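Local coordinates for protein diacylglycerol kinase (Bacillus anthracis, PDB 3S40) that probably phosphorylates diacylglycerol to phosphatidic acid with a nucleoside triphosphate as donor, as a soluble lipid kinase of the bacterial DgkB/YegS type, at residues V64-D73 / P90-N101. Residues are numbered along the deposited sequence; the frame is centred on the assembly and turned at random.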
# COMPACT_ATOMS: atom_id res chain seq x y z
N VAL A 64 -18.94 11.71 -4.02
CA VAL A 64 -18.63 11.91 -2.61
C VAL A 64 -17.27 12.57 -2.42
O VAL A 64 -16.47 12.61 -3.34
CB VAL A 64 -18.64 10.59 -1.77
CG1 VAL A 64 -20.08 10.05 -1.61
CG2 VAL A 64 -17.72 9.53 -2.39
N ASP A 65 -17.02 13.04 -1.21
CA ASP A 65 -15.78 13.74 -0.89
C ASP A 65 -14.80 12.83 -0.16
O ASP A 65 -13.61 13.08 -0.17
CB ASP A 65 -16.07 14.97 -0.03
CG ASP A 65 -17.13 15.87 -0.67
OD1 ASP A 65 -16.82 16.49 -1.72
OD2 ASP A 65 -18.26 15.92 -0.16
N LEU A 66 -15.33 11.78 0.46
CA LEU A 66 -14.52 10.87 1.25
C LEU A 66 -15.04 9.46 1.03
O LEU A 66 -16.26 9.23 1.13
CB LEU A 66 -14.63 11.24 2.73
CG LEU A 66 -13.91 10.33 3.73
CD1 LEU A 66 -12.38 10.26 3.44
CD2 LEU A 66 -14.16 10.78 5.18
N ILE A 67 -14.14 8.55 0.72
CA ILE A 67 -14.47 7.12 0.67
C ILE A 67 -13.72 6.39 1.79
O ILE A 67 -12.50 6.46 1.89
CB ILE A 67 -14.13 6.47 -0.69
CG1 ILE A 67 -15.02 7.06 -1.80
CG2 ILE A 67 -14.30 4.95 -0.63
CD1 ILE A 67 -14.95 6.33 -3.13
N ILE A 68 -14.47 5.73 2.67
CA ILE A 68 -13.88 4.97 3.76
C ILE A 68 -13.99 3.50 3.43
O ILE A 68 -15.04 3.04 2.99
CB ILE A 68 -14.61 5.23 5.08
CG1 ILE A 68 -14.69 6.74 5.32
CG2 ILE A 68 -13.94 4.47 6.24
CD1 ILE A 68 -15.52 7.11 6.55
N VAL A 69 -12.91 2.75 3.60
CA VAL A 69 -12.99 1.30 3.37
C VAL A 69 -12.74 0.52 4.66
O VAL A 69 -11.70 0.69 5.28
CB VAL A 69 -12.04 0.86 2.24
CG1 VAL A 69 -10.64 1.38 2.49
CG2 VAL A 69 -12.07 -0.65 2.07
N PHE A 70 -13.71 -0.29 5.08
CA PHE A 70 -13.51 -1.22 6.18
C PHE A 70 -13.18 -2.58 5.62
O PHE A 70 -14.04 -3.25 5.06
CB PHE A 70 -14.74 -1.33 7.07
CG PHE A 70 -14.61 -2.38 8.16
CD1 PHE A 70 -13.46 -2.47 8.92
CD2 PHE A 70 -15.65 -3.25 8.43
CE1 PHE A 70 -13.33 -3.43 9.94
CE2 PHE A 70 -15.54 -4.22 9.45
CZ PHE A 70 -14.38 -4.31 10.20
N GLY A 71 -11.93 -3.01 5.75
CA GLY A 71 -11.53 -4.31 5.24
C GLY A 71 -10.04 -4.54 5.21
O GLY A 71 -9.25 -3.65 5.55
N GLY A 72 -9.64 -5.74 4.80
CA GLY A 72 -8.23 -6.07 4.69
C GLY A 72 -7.51 -5.50 3.48
O GLY A 72 -8.03 -4.65 2.74
N ASP A 73 -6.28 -5.98 3.28
CA ASP A 73 -5.42 -5.50 2.20
C ASP A 73 -6.03 -5.74 0.82
O ASP A 73 -5.88 -4.91 -0.07
CB ASP A 73 -4.03 -6.14 2.31
CG ASP A 73 -3.38 -5.89 3.67
OD1 ASP A 73 -3.79 -6.54 4.67
OD2 ASP A 73 -2.46 -5.05 3.74
N PRO A 90 -11.80 11.15 -4.74
CA PRO A 90 -11.99 11.65 -3.38
C PRO A 90 -10.87 11.20 -2.43
O PRO A 90 -10.15 10.24 -2.69
CB PRO A 90 -13.32 11.01 -2.94
CG PRO A 90 -13.45 9.78 -3.79
CD PRO A 90 -12.78 10.11 -5.11
N THR A 91 -10.77 11.89 -1.31
CA THR A 91 -10.01 11.43 -0.17
C THR A 91 -10.40 10.02 0.23
O THR A 91 -11.60 9.65 0.24
CB THR A 91 -10.18 12.38 1.00
OG1 THR A 91 -9.75 13.68 0.60
CG2 THR A 91 -9.35 11.92 2.25
N LEU A 92 -9.39 9.23 0.57
CA LEU A 92 -9.60 7.84 0.97
C LEU A 92 -9.17 7.63 2.43
O LEU A 92 -8.24 8.28 2.92
CB LEU A 92 -8.82 6.91 0.02
CG LEU A 92 -8.97 5.39 0.10
CD1 LEU A 92 -10.40 4.95 -0.23
CD2 LEU A 92 -7.97 4.72 -0.85
N ALA A 93 -9.87 6.73 3.13
CA ALA A 93 -9.55 6.38 4.51
C ALA A 93 -9.71 4.87 4.68
O ALA A 93 -10.48 4.24 3.95
CB ALA A 93 -10.42 7.13 5.49
N ILE A 94 -8.96 4.30 5.62
CA ILE A 94 -8.97 2.85 5.82
C ILE A 94 -9.30 2.56 7.26
O ILE A 94 -8.74 3.16 8.16
CB ILE A 94 -7.56 2.24 5.54
CG1 ILE A 94 -7.13 2.52 4.10
CG2 ILE A 94 -7.54 0.74 5.85
CD1 ILE A 94 -5.68 2.14 3.84
N ILE A 95 -10.23 1.65 7.48
CA ILE A 95 -10.39 1.06 8.79
C ILE A 95 -9.93 -0.35 8.62
O ILE A 95 -10.48 -1.09 7.81
CB ILE A 95 -11.83 1.09 9.29
CG1 ILE A 95 -12.33 2.53 9.34
CG2 ILE A 95 -11.90 0.45 10.68
CD1 ILE A 95 -13.83 2.63 9.52
N PRO A 96 -8.88 -0.73 9.36
CA PRO A 96 -8.17 -2.00 9.17
C PRO A 96 -9.06 -3.19 9.53
O PRO A 96 -9.48 -3.29 10.66
CB PRO A 96 -6.98 -1.88 10.12
CG PRO A 96 -7.43 -0.94 11.18
CD PRO A 96 -8.38 0.04 10.51
N GLY A 97 -9.34 -4.07 8.58
CA GLY A 97 -10.22 -5.19 8.83
C GLY A 97 -9.62 -6.52 8.42
O GLY A 97 -10.33 -7.52 8.32
N GLY A 98 -8.31 -6.53 8.19
CA GLY A 98 -7.61 -7.74 7.82
C GLY A 98 -6.63 -8.10 8.92
O GLY A 98 -6.78 -7.65 10.05
N THR A 99 -5.62 -8.90 8.59
CA THR A 99 -4.59 -9.23 9.57
C THR A 99 -3.36 -8.32 9.43
O THR A 99 -2.80 -7.88 10.43
CB THR A 99 -4.19 -10.72 9.51
OG1 THR A 99 -3.70 -11.04 8.21
CG2 THR A 99 -5.41 -11.60 9.82
N CYS A 100 -2.96 -8.02 8.20
CA CYS A 100 -1.79 -7.15 7.99
C CYS A 100 -2.11 -5.67 8.00
O CYS A 100 -1.51 -4.90 8.76
CB CYS A 100 -1.05 -7.52 6.71
SG CYS A 100 -0.24 -9.12 6.81
N ASN A 101 -3.04 -5.26 7.15
CA ASN A 101 -3.44 -3.86 7.09
C ASN A 101 -2.20 -2.97 6.87
O ASN A 101 -2.02 -1.94 7.52
CB ASN A 101 -4.18 -3.52 8.37
CG ASN A 101 -5.30 -4.51 8.65
OD1 ASN A 101 -6.17 -4.73 7.79
ND2 ASN A 101 -5.28 -5.14 9.83
O HOH W 1 -12.31 15.18 -1.08
O HOH W 2 -6.64 -2.98 5.79
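The ring of Phe70 turns one edge to the neighbouring strand: Ile95 O and Pro96 O lie at that edge, near the ring plane, and CD1 stands 3.7 Å from Ile95 CG2. With CG anti to the backbone N (chi1 175°), the ring reaches on to Gly97, where CE1 comes 3.7 Å from CA. A second flat group, the Asn101 amide, lies in the loop that follows strand 91-96, just before helix 102-106. Its OD1 accepts Gly98 N on an in-plane lone pair at 2.8 Å, while ND2 approaches Gly98 O from above the carbonyl plane and also binds Gln111. The Asp73 carboxylate takes Asn101 N on the syn side of OD1 (2.9 Å) and Asp102 N on OD2; a water joins Gly71 O to Asn101 OD1.

Between these ends, strands 66-71 and 91-96 run parallel and are joined by a right-handed beta-alpha-beta crossover through helix 73-83. Ile67 N meets Thr91 O at 2.8 Å, nearly straight. Ile68 CG2 packs on Ile95 CD1 (3.8 Å) on the face that helix 113-120 covers; Val69 CG1 meets Ile94 CG1 (4.0 Å) on the face toward helix 73-83. The strand-to-helix junction Gly71-Gly72-Asp73 belongs to the GGDGT motif of this kinase family, which in relatives serves nucleotide binding; bonds from Asp73 and Asn101 thus probably fix the shape of that site.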